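Local coordinates for glucose-6-phosphate isomerase (Chlamydia trachomatis D/UW-3/CX, PDB 6OTU), which catalyses the reversible isomerisation of glucose-6-phosphate to fructose-6-phosphate, at residues A[20-30]-A[322-330]; A[47-58]-A[310-320]. All coordinates share one frame; numbering follows the deposited sequence.

Helix 313-327 serves both contacts: its first two turns lie over the hairpin of strands 48-51 and 54-57 in interaction 2, while the end of the helix and the residues after it meet helix 18-26 and the turn that follows in interaction 1. The two centres are about 20 Å apart. Interaction 2 is the more buried and the larger, 627 against 385 Å² of surface, and sits about 17 Å from the centre of the chain; interaction 1 lies about 26 Å out and is partly buried. Both rest on apolar packing. Interaction 1 is mainly leucines, an alanine, a proline and one indole, whereas interaction 2 adds tyrosines, a bridging water and an arginine at its margin.

Interaction 1: A[20-30]-A[322-330]; sequences LVALQEMALHP and VWNRNLLGY
Leu20 opens the contact lightly, its CD1 methyl lying 4.4 Å from CD1 of Leu327. One turn on, Leu23 CB already points toward the other segment and sits 3.6 Å from Leu327 CD1; its CG, beside the backbone N (chi1 -82°), carries CD2 to the indole of Trp323, 3.6 Å from CZ3. The two methyls of Leu327 divide: CD1 packs on the Leu23 side chain, and CD2 lies against the Leu23 carbonyl group and the CG of Gln24, whose chain crosses it at about a right angle. Met26 adds its carbonyl carbon at the rim of the indole, near the ring plane. Ala27 and Leu327 have the nearest CA atoms across the segments, 5.7 Å apart; the small CB of Ala27 fits 3.4 Å from Leu327 O, and its CA is 3.7 Å from Trp323 CH2. After the type I turn from Met26 to His29, Pro30 closes the far end, with CG 4.1 Å from Leu328 CD2. Leu328 CG lies over one face of the Trp323 ring, offset toward its rim. Helical segments 20-26 and 322-327 cross nearly perpendicularly, at -79°, joining the end of helix 18-26 and the following turn to the end of helix 313-327. Helix 65-77 packs on Leu23, Met26 and Trp323, and beyond the contact Arg325 forms a salt bridge with Asp397 of the second subunit.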
loop_
_atom_site.group_PDB
_atom_site.type_symbol
_atom_site.label_atom_id
_atom_site.label_comp_id
_atom_site.label_asym_id
_atom_site.label_seq_id
_atom_site.Cartn_x
_atom_site.Cartn_y
_atom_site.Cartn_z
ATOM N N LEU A 20 -11.570 7.551 -30.499
ATOM C CA LEU A 20 -10.840 6.381 -30.029
ATOM C C LEU A 20 -10.141 5.682 -31.185
ATOM O O LEU A 20 -9.001 5.226 -31.047
ATOM C CB LEU A 20 -11.771 5.422 -29.296
ATOM C CG LEU A 20 -10.856 4.378 -28.647
ATOM C CD1 LEU A 20 -10.402 4.825 -27.250
ATOM C CD2 LEU A 20 -11.481 2.993 -28.628
ATOM N N VAL A 21 -10.794 5.626 -32.345
ATOM C CA VAL A 21 -10.151 5.072 -33.533
ATOM C C VAL A 21 -8.886 5.862 -33.884
ATOM O O VAL A 21 -7.824 5.286 -34.150
ATOM C CB VAL A 21 -11.166 5.030 -34.693
ATOM C CG1 VAL A 21 -10.472 4.926 -36.054
ATOM C CG2 VAL A 21 -12.146 3.888 -34.457
ATOM N N ALA A 22 -8.970 7.192 -33.874
ATOM C CA ALA A 22 -7.767 7.988 -34.114
ATOM C C ALA A 22 -6.696 7.703 -33.069
ATOM O O ALA A 22 -5.502 7.641 -33.387
ATOM C CB ALA A 22 -8.109 9.476 -34.120
ATOM N N LEU A 23 -7.105 7.527 -31.809
ATOM C CA LEU A 23 -6.131 7.341 -30.745
ATOM C C LEU A 23 -5.420 5.993 -30.860
ATOM O O LEU A 23 -4.257 5.866 -30.448
ATOM C CB LEU A 23 -6.828 7.486 -29.390
ATOM C CG LEU A 23 -7.057 8.909 -28.873
ATOM C CD1 LEU A 23 -8.157 8.924 -27.801
ATOM C CD2 LEU A 23 -5.748 9.502 -28.340
ATOM N N GLN A 24 -6.105 4.980 -31.402
ATOM C CA GLN A 24 -5.482 3.671 -31.561
ATOM C C GLN A 24 -4.354 3.728 -32.576
ATOM O O GLN A 24 -3.335 3.062 -32.401
ATOM C CB GLN A 24 -6.521 2.628 -31.973
ATOM C CG GLN A 24 -7.490 2.276 -30.853
ATOM C CD GLN A 24 -8.533 1.253 -31.268
ATOM O OE1 GLN A 24 -9.050 1.285 -32.393
ATOM N NE2 GLN A 24 -8.851 0.338 -30.356
ATOM N N GLU A 25 -4.515 4.535 -33.632
ATOM C CA GLU A 25 -3.419 4.766 -34.575
ATOM C C GLU A 25 -2.271 5.517 -33.916
ATOM O O GLU A 25 -1.104 5.185 -34.126
ATOM C CB GLU A 25 -3.928 5.536 -35.793
ATOM C CG GLU A 25 -5.312 5.114 -36.221
ATOM C CD GLU A 25 -5.643 5.512 -37.639
ATOM O OE1 GLU A 25 -6.572 4.903 -38.217
ATOM O OE2 GLU A 25 -4.975 6.430 -38.171
ATOM N N MET A 26 -2.585 6.522 -33.106
ATOM C CA MET A 26 -1.542 7.296 -32.445
ATOM C C MET A 26 -0.788 6.455 -31.427
ATOM O O MET A 26 0.434 6.589 -31.290
ATOM C CB MET A 26 -2.151 8.533 -31.777
ATOM C CG MET A 26 -2.835 9.463 -32.735
ATOM S SD MET A 26 -3.588 10.886 -31.923
ATOM C CE MET A 26 -4.846 11.262 -33.150
ATOM N N ALA A 27 -1.493 5.568 -30.720
ATOM C CA ALA A 27 -0.858 4.727 -29.712
ATOM C C ALA A 27 0.213 3.802 -30.285
ATOM O O ALA A 27 1.007 3.256 -29.512
ATOM C CB ALA A 27 -1.915 3.887 -28.975
ATOM N N LEU A 28 0.240 3.596 -31.607
ATOM C CA LEU A 28 1.277 2.769 -32.228
ATOM C C LEU A 28 2.671 3.354 -32.029
ATOM O O LEU A 28 3.654 2.609 -31.891
ATOM C CB LEU A 28 1.013 2.625 -33.724
ATOM C CG LEU A 28 -0.069 1.661 -34.168
ATOM C CD1 LEU A 28 0.068 1.487 -35.650
ATOM C CD2 LEU A 28 0.130 0.363 -33.437
ATOM N N HIS A 29 2.784 4.684 -32.083
ATOM C CA HIS A 29 4.074 5.375 -32.029
ATOM C C HIS A 29 3.943 6.590 -31.128
ATOM O O HIS A 29 3.924 7.739 -31.595
ATOM C CB HIS A 29 4.531 5.768 -33.431
ATOM C CG HIS A 29 4.324 4.687 -34.440
ATOM N ND1 HIS A 29 3.340 4.747 -35.402
ATOM C CD2 HIS A 29 4.961 3.506 -34.623
ATOM C CE1 HIS A 29 3.386 3.649 -36.140
ATOM N NE2 HIS A 29 4.360 2.880 -35.688
ATOM N N PRO A 30 3.827 6.369 -29.818
ATOM C CA PRO A 30 3.789 7.497 -28.878
ATOM C C PRO A 30 5.099 8.280 -28.890
ATOM O O PRO A 30 6.162 7.763 -29.247
ATOM C CB PRO A 30 3.545 6.818 -27.523
ATOM C CG PRO A 30 4.047 5.419 -27.711
ATOM C CD PRO A 30 3.745 5.066 -29.128
ATOM N N VAL A 322 -6.780 7.158 -19.166
ATOM C CA VAL A 322 -7.355 6.331 -20.227
ATOM C C VAL A 322 -6.326 6.094 -21.327
ATOM O O VAL A 322 -6.212 4.984 -21.863
ATOM C CB VAL A 322 -8.635 6.998 -20.777
ATOM C CG1 VAL A 322 -9.018 6.430 -22.136
ATOM C CG2 VAL A 322 -9.781 6.903 -19.776
ATOM N N TRP A 323 -5.553 7.136 -21.669
ATOM C CA TRP A 323 -4.439 6.983 -22.610
ATOM C C TRP A 323 -3.461 5.921 -22.131
ATOM O O TRP A 323 -3.132 4.988 -22.869
ATOM C CB TRP A 323 -3.731 8.323 -22.807
ATOM C CG TRP A 323 -2.456 8.288 -23.612
ATOM C CD1 TRP A 323 -1.183 8.481 -23.142
ATOM C CD2 TRP A 323 -2.328 8.113 -25.040
ATOM N NE1 TRP A 323 -0.281 8.416 -24.172
ATOM C CE2 TRP A 323 -0.950 8.189 -25.348
ATOM C CE3 TRP A 323 -3.243 7.882 -26.080
ATOM C CZ2 TRP A 323 -0.460 8.034 -26.651
ATOM C CZ3 TRP A 323 -2.751 7.729 -27.384
ATOM C CH2 TRP A 323 -1.372 7.811 -27.653
ATOM N N ASN A 324 -3.016 6.025 -20.881
ATOM C CA ASN A 324 -2.071 5.043 -20.363
ATOM C C ASN A 324 -2.701 3.656 -20.259
ATOM O O ASN A 324 -2.083 2.657 -20.639
ATOM C CB ASN A 324 -1.549 5.500 -19.001
ATOM C CG ASN A 324 -0.463 6.568 -19.114
ATOM O OD1 ASN A 324 0.299 6.604 -20.081
ATOM N ND2 ASN A 324 -0.394 7.442 -18.119
ATOM N N ARG A 325 -3.933 3.572 -19.762
ATOM C CA ARG A 325 -4.513 2.263 -19.463
ATOM C C ARG A 325 -4.954 1.534 -20.730
ATOM O O ARG A 325 -4.507 0.414 -20.996
ATOM C CB ARG A 325 -5.692 2.417 -18.493
ATOM C CG ARG A 325 -6.524 1.148 -18.266
ATOM C CD ARG A 325 -5.733 0.016 -17.615
ATOM N NE ARG A 325 -6.628 -0.840 -16.849
ATOM C CZ ARG A 325 -6.579 -2.173 -16.792
ATOM N NH1 ARG A 325 -5.675 -2.857 -17.479
ATOM N NH2 ARG A 325 -7.458 -2.824 -16.043
ATOM N N ASN A 326 -5.835 2.150 -21.517
ATOM C CA ASN A 326 -6.407 1.497 -22.693
ATOM C C ASN A 326 -5.568 1.666 -23.953
ATOM O O ASN A 326 -5.528 0.763 -24.789
ATOM C CB ASN A 326 -7.826 2.029 -22.970
ATOM C CG ASN A 326 -8.730 1.992 -21.731
ATOM O OD1 ASN A 326 -9.046 3.037 -21.136
ATOM N ND2 ASN A 326 -9.142 0.790 -21.337
ATOM N N LEU A 327 -4.913 2.797 -24.142
ATOM C CA LEU A 327 -4.234 2.960 -25.421
ATOM C C LEU A 327 -2.804 2.450 -25.401
ATOM O O LEU A 327 -2.385 1.807 -26.364
ATOM C CB LEU A 327 -4.292 4.419 -25.857
ATOM C CG LEU A 327 -5.743 4.508 -26.333
ATOM C CD1 LEU A 327 -6.293 5.894 -26.207
ATOM C CD2 LEU A 327 -5.852 3.991 -27.763
ATOM N N LEU A 328 -2.059 2.687 -24.319
ATOM C CA LEU A 328 -0.689 2.194 -24.199
ATOM C C LEU A 328 -0.610 0.846 -23.503
ATOM O O LEU A 328 0.427 0.175 -23.592
ATOM C CB LEU A 328 0.179 3.202 -23.440
ATOM C CG LEU A 328 0.353 4.543 -24.146
ATOM C CD1 LEU A 328 1.464 5.301 -23.453
ATOM C CD2 LEU A 328 0.628 4.358 -25.645
ATOM N N GLY A 329 -1.666 0.467 -22.784
ATOM C CA GLY A 329 -1.787 -0.852 -22.206
ATOM C C GLY A 329 -1.180 -1.060 -20.836
ATOM O O GLY A 329 -0.952 -2.209 -20.454
ATOM N N TYR A 330 -0.914 -0.008 -20.075
ATOM C CA TYR A 330 -0.299 -0.218 -18.767
ATOM C C TYR A 330 -1.378 -0.584 -17.750
ATOM O O TYR A 330 -2.323 0.187 -17.565
ATOM C CB TYR A 330 0.475 1.021 -18.327
ATOM C CG TYR A 330 1.450 1.562 -19.372
ATOM C CD1 TYR A 330 2.310 0.709 -20.064
ATOM C CD2 TYR A 330 1.508 2.939 -19.668
ATOM C CE1 TYR A 330 3.206 1.208 -21.021
ATOM C CE2 TYR A 330 2.405 3.439 -20.604
ATOM C CZ TYR A 330 3.242 2.571 -21.276
ATOM O OH TYR A 330 4.110 3.064 -22.213
#

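Interaction 2: A[47-58]-A[310-320]; sequences NSLSVEGFTYSY and RENLPLLSAML. With ACT (acetate ion), chain B.
Tyr56 has CG anti to its backbone N (chi1 -171°), which carries its ring out along helix 313-320, whereas Tyr58, with chi1 at 48°, holds CG between N and the carbonyl carbon and brings its ring to Leu316. Leu313 enters between the hairpin side chains: its CD2 is 3.6 Å from both Leu49 CD2 and Tyr56 CB, and its CD1 presses closely on Val51 CG1 at 3.5 Å. Leu49 CD2 also reaches the backbone, 3.4 Å from Arg310 O. Leu316 crosses Tyr58 at about a right angle, with CD2 3.5 Å from Tyr58 CE1, and Leu320 CD1 meets the edge of the Tyr56 ring, 3.7 Å from OH. A water bridges Tyr56 OH and Ser317 OG, 3.0 Å from each. The Arg310 guanidinium lies by Tyr58 OH, the guanidinium and the Tyr58 ring planes 63° apart. Asn312 N-caps the helix, its OD1 accepting from Leu315 N at 3.0 Å, while its ND2 binds the carbonyls of Ala304 and Thr306. Thr55 OG1 donates a 2.6 Å hydrogen bond to O of an acetate ion, probably from the crystallisation liquor. The type I' hairpin continues into the mixed sheet, Thr55 and Ser57 pairing with strand 456-461; helices 466-487, 287-303 and 65-77 pack around the contact, and Val531 and Leu528 of the second subunit lie on the other side of the hairpin.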
loop_
_atom_site.group_PDB
_atom_site.type_symbol
_atom_site.label_atom_id
_atom_site.label_comp_id
_atom_site.label_asym_id
_atom_site.label_seq_id
_atom_site.Cartn_x
_atom_site.Cartn_y
_atom_site.Cartn_z
ATOM N N ASN A 47 2.251 21.867 -21.832
ATOM C CA ASN A 47 1.590 20.722 -21.188
ATOM C C ASN A 47 1.505 20.906 -19.665
ATOM O O ASN A 47 2.002 20.104 -18.870
ATOM C CB ASN A 47 2.317 19.428 -21.534
ATOM C CG ASN A 47 2.174 19.041 -22.994
ATOM O OD1 ASN A 47 1.834 19.863 -23.834
ATOM N ND2 ASN A 47 2.425 17.772 -23.301
ATOM N N SER A 48 0.832 21.982 -19.263
ATOM C CA SER A 48 0.595 22.253 -17.854
ATOM C C SER A 48 -0.694 23.050 -17.674
ATOM O O SER A 48 -1.225 23.657 -18.612
ATOM C CB SER A 48 1.763 23.009 -17.219
ATOM O OG SER A 48 1.761 24.358 -17.646
ATOM N N LEU A 49 -1.170 23.065 -16.436
ATOM C CA LEU A 49 -2.433 23.700 -16.080
ATOM C C LEU A 49 -2.305 24.159 -14.641
ATOM O O LEU A 49 -1.979 23.363 -13.757
ATOM C CB LEU A 49 -3.613 22.728 -16.243
ATOM C CG LEU A 49 -4.987 23.099 -15.661
ATOM C CD1 LEU A 49 -5.487 24.420 -16.201
ATOM C CD2 LEU A 49 -6.014 21.974 -15.932
ATOM N N SER A 50 -2.512 25.440 -14.390
ATOM C CA SER A 50 -2.417 25.932 -13.028
ATOM C C SER A 50 -3.704 26.676 -12.715
ATOM O O SER A 50 -4.038 27.680 -13.364
ATOM C CB SER A 50 -1.157 26.785 -12.820
ATOM O OG SER A 50 -1.443 28.156 -12.869
ATOM N N VAL A 51 -4.438 26.146 -11.740
ATOM C CA VAL A 51 -5.809 26.544 -11.466
ATOM C C VAL A 51 -6.222 25.918 -10.137
ATOM O O VAL A 51 -5.664 24.893 -9.719
ATOM C CB VAL A 51 -6.739 26.136 -12.633
ATOM C CG1 VAL A 51 -7.132 24.667 -12.553
ATOM C CG2 VAL A 51 -7.964 27.022 -12.690
ATOM N N GLU A 52 -7.154 26.582 -9.441
ATOM C CA GLU A 52 -7.759 26.093 -8.197
ATOM C C GLU A 52 -6.717 25.753 -7.131
ATOM O O GLU A 52 -6.895 24.832 -6.328
ATOM C CB GLU A 52 -8.676 24.897 -8.473
ATOM C CG GLU A 52 -9.900 25.219 -9.368
ATOM C CD GLU A 52 -10.870 26.253 -8.758
ATOM O OE1 GLU A 52 -11.620 26.887 -9.534
ATOM O OE2 GLU A 52 -10.891 26.445 -7.520
ATOM N N GLY A 53 -5.630 26.521 -7.106
ATOM C CA GLY A 53 -4.563 26.317 -6.142
ATOM C C GLY A 53 -3.528 25.268 -6.502
ATOM O O GLY A 53 -2.678 24.953 -5.657
ATOM N N PHE A 54 -3.570 24.710 -7.719
ATOM C CA PHE A 54 -2.636 23.672 -8.132
ATOM C C PHE A 54 -1.942 24.060 -9.427
ATOM O O PHE A 54 -2.471 24.823 -10.232
ATOM C CB PHE A 54 -3.307 22.319 -8.394
ATOM C CG PHE A 54 -4.080 21.776 -7.248
ATOM C CD1 PHE A 54 -3.456 21.013 -6.274
ATOM C CD2 PHE A 54 -5.441 21.982 -7.166
ATOM C CE1 PHE A 54 -4.177 20.496 -5.220
ATOM C CE2 PHE A 54 -6.175 21.465 -6.116
ATOM C CZ PHE A 54 -5.541 20.718 -5.139
ATOM N N THR A 55 -0.767 23.479 -9.643
ATOM C CA THR A 55 -0.208 23.333 -10.978
ATOM C C THR A 55 -0.117 21.849 -11.304
ATOM O O THR A 55 0.232 21.028 -10.445
ATOM C CB THR A 55 1.163 24.015 -11.107
ATOM O OG1 THR A 55 1.039 25.391 -10.724
ATOM C CG2 THR A 55 1.672 23.939 -12.546
ATOM N N TYR A 56 -0.481 21.513 -12.535
ATOM C CA TYR A 56 -0.458 20.150 -13.049
ATOM C C TYR A 56 0.401 20.140 -14.306
ATOM O O TYR A 56 0.068 20.811 -15.289
ATOM C CB TYR A 56 -1.872 19.680 -13.365
ATOM C CG TYR A 56 -2.042 18.223 -13.718
ATOM C CD1 TYR A 56 -1.871 17.224 -12.757
ATOM C CD2 TYR A 56 -2.407 17.837 -15.008
ATOM C CE1 TYR A 56 -2.052 15.888 -13.072
ATOM C CE2 TYR A 56 -2.595 16.491 -15.333
ATOM C CZ TYR A 56 -2.422 15.523 -14.353
ATOM O OH TYR A 56 -2.601 14.180 -14.645
ATOM N N SER A 57 1.513 19.406 -14.263
ATOM C CA SER A 57 2.438 19.277 -15.386
ATOM C C SER A 57 2.387 17.848 -15.904
ATOM O O SER A 57 2.449 16.902 -15.119
ATOM C CB SER A 57 3.875 19.632 -14.991
ATOM O OG SER A 57 4.698 19.844 -16.137
ATOM N N TYR A 58 2.270 17.701 -17.222
ATOM C CA TYR A 58 2.216 16.392 -17.862
ATOM C C TYR A 58 3.129 16.350 -19.076
ATOM O O TYR A 58 2.898 15.547 -19.983
ATOM C CB TYR A 58 0.783 16.016 -18.284
ATOM C CG TYR A 58 0.035 17.105 -19.046
ATOM C CD1 TYR A 58 -0.461 18.227 -18.384
ATOM C CD2 TYR A 58 -0.184 17.010 -20.422
ATOM C CE1 TYR A 58 -1.150 19.227 -19.060
ATOM C CE2 TYR A 58 -0.875 18.019 -21.114
ATOM C CZ TYR A 58 -1.356 19.126 -20.419
ATOM O OH TYR A 58 -2.051 20.133 -21.073
ATOM N N ARG A 310 -8.117 20.322 -21.524
ATOM C CA ARG A 310 -6.850 20.924 -21.130
ATOM C C ARG A 310 -7.015 21.976 -20.037
ATOM O O ARG A 310 -6.031 22.310 -19.364
ATOM C CB ARG A 310 -6.136 21.513 -22.354
ATOM C CG ARG A 310 -5.304 20.460 -23.140
ATOM C CD ARG A 310 -4.487 21.048 -24.305
ATOM N NE ARG A 310 -3.190 21.596 -23.893
ATOM C CZ ARG A 310 -2.995 22.864 -23.526
ATOM N NH1 ARG A 310 -4.009 23.723 -23.516
ATOM N NH2 ARG A 310 -1.788 23.281 -23.164
ATOM N N GLU A 311 -8.227 22.489 -19.815
ATOM C CA GLU A 311 -8.454 23.463 -18.751
ATOM C C GLU A 311 -9.170 22.877 -17.528
ATOM O O GLU A 311 -9.690 23.646 -16.715
ATOM C CB GLU A 311 -9.240 24.653 -19.289
ATOM C CG GLU A 311 -8.505 25.436 -20.345
ATOM C CD GLU A 311 -9.400 26.446 -21.048
ATOM O OE1 GLU A 311 -10.556 26.658 -20.596
ATOM O OE2 GLU A 311 -8.940 27.030 -22.056
ATOM N N ASN A 312 -9.165 21.546 -17.356
ATOM C CA ASN A 312 -10.006 20.850 -16.374
ATOM C C ASN A 312 -9.163 19.764 -15.693
ATOM O O ASN A 312 -8.802 18.767 -16.326
ATOM C CB ASN A 312 -11.244 20.257 -17.072
ATOM C CG ASN A 312 -12.224 19.559 -16.113
ATOM O OD1 ASN A 312 -11.814 18.907 -15.150
ATOM N ND2 ASN A 312 -13.528 19.641 -16.424
ATOM N N LEU A 313 -8.854 19.948 -14.402
ATOM C CA LEU A 313 -7.922 19.040 -13.730
ATOM C C LEU A 313 -8.427 17.598 -13.701
ATOM O O LEU A 313 -7.760 16.721 -14.273
ATOM C CB LEU A 313 -7.589 19.593 -12.339
ATOM C CG LEU A 313 -6.769 20.895 -12.337
ATOM C CD1 LEU A 313 -6.861 21.580 -11.005
ATOM C CD2 LEU A 313 -5.301 20.630 -12.711
ATOM N N PRO A 314 -9.595 17.281 -13.119
ATOM C CA PRO A 314 -10.003 15.870 -13.087
ATOM C C PRO A 314 -10.283 15.277 -14.461
ATOM O O PRO A 314 -10.031 14.083 -14.664
ATOM C CB PRO A 314 -11.253 15.885 -12.197
ATOM C CG PRO A 314 -11.774 17.251 -12.284
ATOM C CD PRO A 314 -10.593 18.147 -12.461
ATOM N N LEU A 315 -10.747 16.078 -15.418
ATOM C CA LEU A 315 -11.005 15.561 -16.757
ATOM C C LEU A 315 -9.708 15.237 -17.491
ATOM O O LEU A 315 -9.623 14.223 -18.189
ATOM C CB LEU A 315 -11.833 16.571 -17.559
ATOM C CG LEU A 315 -12.293 16.026 -18.913
ATOM C CD1 LEU A 315 -13.023 14.699 -18.700
ATOM C CD2 LEU A 315 -13.181 17.028 -19.638
ATOM N N LEU A 316 -8.693 16.096 -17.363
ATOM C CA LEU A 316 -7.396 15.809 -17.970
ATOM C C LEU A 316 -6.767 14.574 -17.340
ATOM O O LEU A 316 -6.297 13.673 -18.041
ATOM C CB LEU A 316 -6.468 17.019 -17.817
ATOM C CG LEU A 316 -5.075 17.035 -18.449
ATOM C CD1 LEU A 316 -5.102 16.532 -19.889
ATOM C CD2 LEU A 316 -4.503 18.455 -18.409
ATOM N N SER A 317 -6.754 14.516 -16.009
ATOM C CA SER A 317 -6.147 13.377 -15.341
ATOM C C SER A 317 -6.862 12.080 -15.719
ATOM O O SER A 317 -6.214 11.066 -15.992
ATOM C CB SER A 317 -6.148 13.610 -13.835
ATOM O OG SER A 317 -6.065 12.381 -13.145
ATOM N N ALA A 318 -8.195 12.125 -15.834
ATOM C CA ALA A 318 -8.948 10.956 -16.280
ATOM C C ALA A 318 -8.545 10.529 -17.690
ATOM O O ALA A 318 -8.316 9.339 -17.940
ATOM C CB ALA A 318 -10.447 11.233 -16.215
ATOM N N MET A 319 -8.443 11.485 -18.631
ATOM C CA MET A 319 -8.163 11.111 -20.022
ATOM C C MET A 319 -6.711 10.663 -20.208
ATOM O O MET A 319 -6.437 9.719 -20.966
ATOM C CB MET A 319 -8.502 12.268 -20.968
ATOM C CG MET A 319 -9.949 12.695 -20.903
ATOM S SD MET A 319 -11.109 11.326 -21.096
ATOM C CE MET A 319 -10.755 10.865 -22.792
ATOM N N LEU A 320 -5.767 11.306 -19.512
ATOM C CA LEU A 320 -4.392 10.798 -19.500
ATOM C C LEU A 320 -4.329 9.384 -18.919
ATOM O O LEU A 320 -3.544 8.545 -19.380
ATOM C CB LEU A 320 -3.497 11.747 -18.706
ATOM C CG LEU A 320 -3.222 13.118 -19.342
ATOM C CD1 LEU A 320 -2.602 14.074 -18.340
ATOM C CD2 LEU A 320 -2.331 12.967 -20.580
HETATM C C ACT B . 1.284 26.716 -7.505
HETATM O O ACT B . 1.980 26.511 -8.529
HETATM O OXT ACT B . 1.371 26.135 -6.389
HETATM C CH3 ACT B . 0.150 27.837 -7.625
HETATM O O HOH W 1 -3.241 12.545 -12.263
#